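Local coordinates for protein ATP:cob(I)alamin adenosyltransferase, putative (Burkholderia thailandensis, PDB 2ZHZ) that probably transfers the adenosyl group of ATP to reduced cobalamin, making adenosylcobalamin and triphosphate, and works as a homotrimer, at residues 29-41 with 130-144. Sequence-based numbering, arbitrary orientation.
With ATP (adenosine-5'-triphosphate), chain H; ATP (adenosine-5'-triphosphate), chain G.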
loop_
_atom_site.group_PDB
_atom_site.type_symbol
_atom_site.label_atom_id
_atom_site.label_comp_id
_atom_site.label_asym_id
_atom_site.label_seq_id
_atom_site.Cartn_x
_atom_site.Cartn_y
_atom_site.Cartn_z
ATOM N N ASP B 29 2.359 11.992 12.930
ATOM C CA ASP B 29 3.143 10.760 12.961
ATOM C C ASP B 29 2.828 9.924 14.206
ATOM O O ASP B 29 3.488 8.915 14.476
ATOM C CB ASP B 29 4.650 11.056 12.891
ATOM C CG ASP B 29 5.152 11.883 14.062
ATOM O OD1 ASP B 29 6.384 11.884 14.283
ATOM O OD2 ASP B 29 4.340 12.538 14.752
ATOM N N ASP B 30 1.813 10.347 14.955
ATOM C CA ASP B 30 1.387 9.637 16.161
ATOM C C ASP B 30 0.936 8.230 15.770
ATOM O O ASP B 30 0.373 8.032 14.690
ATOM C CB ASP B 30 0.218 10.378 16.817
ATOM C CG ASP B 30 -0.164 9.795 18.164
ATOM O OD1 ASP B 30 0.446 10.189 19.179
ATOM O OD2 ASP B 30 -1.068 8.937 18.209
ATOM N N ALA B 31 1.176 7.262 16.651
ATOM C CA ALA B 31 0.796 5.874 16.399
ATOM C C ALA B 31 -0.691 5.714 16.078
ATOM O O ALA B 31 -1.073 4.858 15.282
ATOM C CB ALA B 31 1.161 5.009 17.606
ATOM N N ARG B 32 -1.532 6.536 16.696
ATOM C CA ARG B 32 -2.968 6.452 16.451
ATOM C C ARG B 32 -3.316 6.918 15.035
ATOM O O ARG B 32 -4.166 6.330 14.367
ATOM C CB ARG B 32 -3.732 7.292 17.485
ATOM C CG ARG B 32 -5.249 7.189 17.383
ATOM C CD ARG B 32 -5.939 7.922 18.531
ATOM N NE ARG B 32 -5.750 7.245 19.815
ATOM C CZ ARG B 32 -6.471 6.207 20.236
ATOM N NH1 ARG B 32 -7.443 5.712 19.479
ATOM N NH2 ARG B 32 -6.219 5.662 21.421
ATOM N N ILE B 33 -2.654 7.976 14.578
ATOM C CA ILE B 33 -2.907 8.500 13.243
ATOM C C ILE B 33 -2.399 7.511 12.195
ATOM O O ILE B 33 -2.990 7.371 11.127
ATOM C CB ILE B 33 -2.223 9.879 13.048
ATOM C CG1 ILE B 33 -2.776 10.871 14.078
ATOM C CG2 ILE B 33 -2.474 10.402 11.643
ATOM C CD1 ILE B 33 -4.295 11.012 14.048
ATOM N N ALA B 34 -1.306 6.827 12.508
ATOM C CA ALA B 34 -0.746 5.836 11.599
ATOM C C ALA B 34 -1.715 4.663 11.432
ATOM O O ALA B 34 -1.924 4.174 10.321
ATOM C CB ALA B 34 0.595 5.334 12.128
ATOM N N ALA B 35 -2.302 4.203 12.536
ATOM C CA ALA B 35 -3.242 3.087 12.466
ATOM C C ALA B 35 -4.477 3.501 11.664
ATOM O O ALA B 35 -4.951 2.753 10.810
ATOM C CB ALA B 35 -3.640 2.643 13.873
ATOM N N ILE B 36 -4.997 4.694 11.936
ATOM C CA ILE B 36 -6.157 5.187 11.198
ATOM C C ILE B 36 -5.810 5.203 9.711
ATOM O O ILE B 36 -6.628 4.836 8.866
ATOM C CB ILE B 36 -6.535 6.620 11.625
ATOM C CG1 ILE B 36 -7.124 6.607 13.037
ATOM C CG2 ILE B 36 -7.520 7.222 10.628
ATOM C CD1 ILE B 36 -7.191 7.979 13.686
ATOM N N GLY B 37 -4.587 5.624 9.401
ATOM C CA GLY B 37 -4.155 5.694 8.014
ATOM C C GLY B 37 -4.101 4.349 7.313
ATOM O O GLY B 37 -4.573 4.214 6.180
ATOM N N ASP B 38 -3.520 3.354 7.974
ATOM C CA ASP B 38 -3.416 2.022 7.391
ATOM C C ASP B 38 -4.793 1.402 7.174
ATOM O O ASP B 38 -5.000 0.674 6.209
ATOM C CB ASP B 38 -2.574 1.102 8.270
ATOM C CG ASP B 38 -1.090 1.410 8.194
ATOM O OD1 ASP B 38 -0.648 2.018 7.193
ATOM O OD2 ASP B 38 -0.362 1.029 9.136
ATOM N N VAL B 39 -5.731 1.688 8.073
ATOM C CA VAL B 39 -7.087 1.161 7.927
ATOM C C VAL B 39 -7.730 1.798 6.695
ATOM O O VAL B 39 -8.415 1.125 5.921
ATOM C CB VAL B 39 -7.939 1.459 9.188
ATOM C CG1 VAL B 39 -9.417 1.119 8.935
ATOM C CG2 VAL B 39 -7.415 0.636 10.354
ATOM N N ASP B 40 -7.488 3.093 6.517
ATOM C CA ASP B 40 -8.013 3.857 5.386
ATOM C C ASP B 40 -7.391 3.313 4.089
ATOM O O ASP B 40 -8.083 3.129 3.084
ATOM C CB ASP B 40 -7.648 5.339 5.568
ATOM C CG ASP B 40 -8.333 6.260 4.564
ATOM O OD1 ASP B 40 -7.885 7.424 4.445
ATOM O OD2 ASP B 40 -9.310 5.848 3.901
ATOM N N GLU B 41 -6.088 3.047 4.120
ATOM C CA GLU B 41 -5.400 2.523 2.940
ATOM C C GLU B 41 -5.970 1.151 2.579
ATOM O O GLU B 41 -6.163 0.832 1.404
ATOM C CB GLU B 41 -3.890 2.418 3.195
ATOM C CG GLU B 41 -3.080 2.185 1.918
ATOM C CD GLU B 41 -1.579 2.139 2.163
ATOM O OE1 GLU B 41 -1.116 2.745 3.149
ATOM O OE2 GLU B 41 -0.862 1.512 1.357
ATOM N N ARG B 130 -0.836 -5.247 7.570
ATOM C CA ARG B 130 -0.016 -4.089 7.908
ATOM C C ARG B 130 -0.830 -3.235 8.896
ATOM O O ARG B 130 -0.294 -2.714 9.877
ATOM C CB ARG B 130 0.328 -3.293 6.634
ATOM C CG ARG B 130 0.951 -1.916 6.871
ATOM C CD ARG B 130 1.956 -1.536 5.768
ATOM N NE ARG B 130 1.417 -1.523 4.402
ATOM C CZ ARG B 130 0.685 -0.543 3.873
ATOM N NH1 ARG B 130 0.370 0.531 4.586
ATOM N NH2 ARG B 130 0.301 -0.613 2.605
ATOM N N ALA B 131 -2.131 -3.105 8.644
ATOM C CA ALA B 131 -2.994 -2.336 9.539
ATOM C C ALA B 131 -3.061 -3.020 10.902
ATOM O O ALA B 131 -3.126 -2.355 11.938
ATOM C CB ALA B 131 -4.399 -2.199 8.948
ATOM N N GLU B 132 -3.045 -4.351 10.906
ATOM C CA GLU B 132 -3.090 -5.077 12.167
ATOM C C GLU B 132 -1.857 -4.743 12.998
ATOM O O GLU B 132 -1.952 -4.533 14.206
ATOM C CB GLU B 132 -3.162 -6.594 11.937
ATOM C CG GLU B 132 -3.150 -7.385 13.243
ATOM C CD GLU B 132 -3.316 -8.880 13.044
ATOM O OE1 GLU B 132 -2.953 -9.387 11.960
ATOM O OE2 GLU B 132 -3.788 -9.552 13.987
ATOM N N ARG B 133 -0.695 -4.680 12.354
ATOM C CA ARG B 133 0.534 -4.360 13.077
ATOM C C ARG B 133 0.488 -2.957 13.682
ATOM O O ARG B 133 0.901 -2.761 14.822
ATOM C CB ARG B 133 1.757 -4.511 12.161
ATOM C CG ARG B 133 1.939 -5.934 11.629
ATOM C CD ARG B 133 3.319 -6.148 11.009
ATOM N NE ARG B 133 3.572 -5.295 9.847
ATOM C CZ ARG B 133 3.139 -5.539 8.612
ATOM N NH1 ARG B 133 2.418 -6.619 8.347
ATOM N NH2 ARG B 133 3.448 -4.700 7.631
ATOM N N SER B 134 -0.027 -1.983 12.935
ATOM C CA SER B 134 -0.103 -0.620 13.454
ATOM C C SER B 134 -1.170 -0.480 14.543
ATOM O O SER B 134 -1.044 0.352 15.441
ATOM C CB SER B 134 -0.344 0.382 12.311
ATOM O OG SER B 134 -1.501 0.075 11.560
ATOM N N ILE B 135 -2.214 -1.300 14.474
ATOM C CA ILE B 135 -3.262 -1.273 15.488
ATOM C C ILE B 135 -2.699 -1.903 16.767
ATOM O O ILE B 135 -2.969 -1.435 17.873
ATOM C CB ILE B 135 -4.512 -2.047 15.011
ATOM C CG1 ILE B 135 -5.235 -1.229 13.938
ATOM C CG2 ILE B 135 -5.441 -2.345 16.194
ATOM C CD1 ILE B 135 -6.342 -1.985 13.221
ATOM N N VAL B 136 -1.907 -2.960 16.611
ATOM C CA VAL B 136 -1.291 -3.624 17.755
ATOM C C VAL B 136 -0.284 -2.679 18.416
ATOM O O VAL B 136 -0.149 -2.648 19.641
ATOM C CB VAL B 136 -0.569 -4.923 17.323
ATOM C CG1 VAL B 136 0.302 -5.447 18.458
ATOM C CG2 VAL B 136 -1.595 -5.969 16.927
ATOM N N ALA B 137 0.418 -1.904 17.593
ATOM C CA ALA B 137 1.405 -0.951 18.092
ATOM C C ALA B 137 0.717 0.168 18.867
ATOM O O ALA B 137 1.215 0.621 19.896
ATOM C CB ALA B 137 2.207 -0.369 16.928
ATOM N N LEU B 138 -0.422 0.624 18.360
ATOM C CA LEU B 138 -1.167 1.681 19.022
ATOM C C LEU B 138 -1.663 1.194 20.380
ATOM O O LEU B 138 -1.600 1.924 21.371
ATOM C CB LEU B 138 -2.360 2.108 18.167
ATOM C CG LEU B 138 -3.363 3.040 18.859
ATOM C CD1 LEU B 138 -2.669 4.336 19.269
ATOM C CD2 LEU B 138 -4.528 3.317 17.926
ATOM N N GLY B 139 -2.147 -0.046 20.415
ATOM C CA GLY B 139 -2.657 -0.622 21.648
ATOM C C GLY B 139 -1.606 -0.859 22.716
ATOM O O GLY B 139 -1.934 -0.975 23.898
ATOM N N ALA B 140 -0.343 -0.937 22.311
ATOM C CA ALA B 140 0.743 -1.156 23.257
ATOM C C ALA B 140 1.155 0.145 23.947
ATOM O O ALA B 140 1.852 0.123 24.960
ATOM C CB ALA B 140 1.943 -1.769 22.547
ATOM N N SER B 141 0.721 1.277 23.405
ATOM C CA SER B 141 1.072 2.569 23.988
ATOM C C SER B 141 -0.156 3.331 24.470
ATOM O O SER B 141 -0.035 4.359 25.139
ATOM C CB SER B 141 1.832 3.419 22.967
ATOM O OG SER B 141 1.024 3.707 21.840
ATOM N N GLU B 142 -1.335 2.827 24.124
ATOM C CA GLU B 142 -2.584 3.461 24.522
ATOM C C GLU B 142 -3.667 2.415 24.755
ATOM O O GLU B 142 -3.810 1.478 23.969
ATOM C CB GLU B 142 -3.060 4.426 23.436
ATOM C CG GLU B 142 -2.114 5.575 23.138
ATOM C CD GLU B 142 -2.714 6.566 22.161
ATOM O OE1 GLU B 142 -3.840 7.041 22.425
ATOM O OE2 GLU B 142 -2.068 6.874 21.137
ATOM N N PRO B 143 -4.443 2.560 25.842
ATOM C CA PRO B 143 -5.510 1.593 26.127
ATOM C C PRO B 143 -6.482 1.556 24.952
ATOM O O PRO B 143 -7.037 2.581 24.559
ATOM C CB PRO B 143 -6.144 2.142 27.407
ATOM C CG PRO B 143 -5.901 3.623 27.297
ATOM C CD PRO B 143 -4.475 3.676 26.801
ATOM N N LEU B 144 -6.680 0.369 24.394
ATOM C CA LEU B 144 -7.552 0.211 23.241
ATOM C C LEU B 144 -8.392 -1.049 23.400
ATOM O O LEU B 144 -7.980 -1.991 24.076
ATOM C CB LEU B 144 -6.682 0.102 21.982
ATOM C CG LEU B 144 -7.275 0.287 20.589
ATOM C CD1 LEU B 144 -7.694 1.737 20.399
ATOM C CD2 LEU B 144 -6.228 -0.096 19.547
HETATM P PG ATP H . -4.422 -16.436 13.809
HETATM O O1G ATP H . -4.878 -15.539 14.922
HETATM O O2G ATP H . -4.994 -17.820 13.900
HETATM O O3G ATP H . -4.732 -15.834 12.466
HETATM P PB ATP H . -1.733 -15.422 13.805
HETATM O O1B ATP H . -2.429 -14.110 13.588
HETATM O O2B ATP H . -0.772 -15.528 14.964
HETATM O O3B ATP H . -2.817 -16.624 13.916
HETATM P PA ATP H . -1.505 -15.922 10.939
HETATM O O1A ATP H . -2.368 -14.739 10.664
HETATM O O2A ATP H . -2.040 -17.312 10.693
HETATM O O3A ATP H . -0.915 -15.856 12.468
HETATM O "O5'" ATP H . -0.165 -15.723 10.073
HETATM C "C5'" ATP H . 0.743 -16.801 9.870
HETATM C "C4'" ATP H . 2.183 -16.327 10.031
HETATM O "O4'" ATP H . 2.373 -14.963 9.576
HETATM C "C3'" ATP H . 2.661 -16.406 11.478
HETATM O "O3'" ATP H . 3.665 -17.420 11.608
HETATM C "C2'" ATP H . 3.158 -15.008 11.819
HETATM O "O2'" ATP H . 4.548 -15.063 12.171
HETATM C "C1'" ATP H . 2.941 -14.137 10.595
HETATM N N9 ATP H . 1.994 -12.995 10.868
HETATM C C8 ATP H . 0.887 -13.019 11.659
HETATM N N7 ATP H . 0.254 -11.823 11.677
HETATM C C5 ATP H . 0.954 -10.993 10.885
HETATM C C6 ATP H . 0.842 -9.568 10.447
HETATM N N6 ATP H . -0.175 -8.792 10.882
HETATM N N1 ATP H . 1.802 -9.073 9.592
HETATM C C2 ATP H . 2.843 -9.843 9.137
HETATM N N3 ATP H . 2.998 -11.151 9.498
HETATM C C4 ATP H . 2.105 -11.768 10.351
HETATM P PG ATP G . -6.449 20.157 6.673
HETATM O O1G ATP G . -5.055 20.716 6.842
HETATM O O2G ATP G . -7.522 21.203 6.572
HETATM O O3G ATP G . -6.572 19.259 5.458
HETATM P PB ATP G . -5.954 17.984 8.610
HETATM O O1B ATP G . -4.749 17.692 7.770
HETATM O O2B ATP G . -5.698 18.221 10.083
HETATM O O3B ATP G . -6.805 19.265 8.011
HETATM P PA ATP G . -7.665 16.157 7.113
HETATM O O1A ATP G . -6.572 15.839 6.148
HETATM O O2A ATP G . -8.817 17.051 6.684
HETATM O O3A ATP G . -7.033 16.760 8.506
HETATM O "O5'" ATP G . -8.247 14.736 7.585
HETATM C "C5'" ATP G . -9.279 14.651 8.549
HETATM C "C4'" ATP G . -9.087 13.426 9.453
HETATM O "O4'" ATP G . -8.145 12.469 8.915
HETATM C "C3'" ATP G . -8.606 13.821 10.845
HETATM O "O3'" ATP G . -9.627 13.563 11.822
HETATM C "C2'" ATP G . -7.331 13.028 11.096
HETATM O "O2'" ATP G . -7.467 12.202 12.267
HETATM C "C1'" ATP G . -7.082 12.192 9.843
HETATM N N9 ATP G . -5.744 12.496 9.212
HETATM C C8 ATP G . -5.249 13.727 8.913
HETATM N N7 ATP G . -4.017 13.652 8.352
HETATM C C5 ATP G . -3.688 12.354 8.275
HETATM C C6 ATP G . -2.515 11.558 7.784
HETATM N N6 ATP G . -1.424 12.177 7.250
HETATM N N1 ATP G . -2.573 10.182 7.890
HETATM C C2 ATP G . -3.654 9.539 8.423
HETATM N N3 ATP G . -4.756 10.204 8.888
HETATM C C4 ATP G . -4.831 11.584 8.845
HETATM O O HOH W 1 0.394 2.642 15.098
#
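Arg130 meets Glu41 end-on, one nitrogen to each oxygen: NH2 reaches Glu41 OE2 at 2.7 Å and NH1 reaches Glu41 OE1 at 3.0 Å. Both bonds are nearly straight and lie close to the guanidinium plane, yet they descend on the carboxylate from above its own plane. Arg130 NH1 also pairs with Asp38 OD1 at 3.2 Å, so two acids share one arginine. Asp38 turns its other oxygen to Ser134, whose OG stands 2.8 Å from Asp38 OD2 and is also within hydrogen-bonding distance of Ala131 O; chi1 of 56° sets this hydroxyl between its own backbone N and carbonyl carbon, where it can face both. At the opposite end Arg32 grips Glu142 side-on, NE and NH2 converging on OE1 alone, with NH2 2.9 Å from Glu142 OE1 and both nitrogens on the same face of the carboxylate. Leu138 CD2 lies over one face of this guanidinium, displaced toward its rim, while Leu138 CD1 presses to 3.5 Å from Arg32 CA. Between the polar ends, Ala35 points its CB at helix 130-141, where it packs against Ile135 CG1 and Leu138 CD2; a water bridges Ala31 O and Ser134 O. Asp30 is the N-cap of helix 31-50, its OD2 accepting from Arg32 N, and Arg32 NH1 is held by Leu76 O. Glu41 OE1 also pairs with Arg130 NE of a neighbouring subunit, extending the network across the trimer. Segments 31-41 and 130-141 run antiparallel (159° between their directions), their axes coming within 8.4 Å, as neighbours in the helix bundle of PduO-type adenosyltransferases. Ile33 and Gly37 line one ATP pocket, while Glu132 OE1 accepts from adenine N6 and Arg133 NH1 donates to N1 of another ATP, placing this helix pair between two intersubunit nucleotide sites.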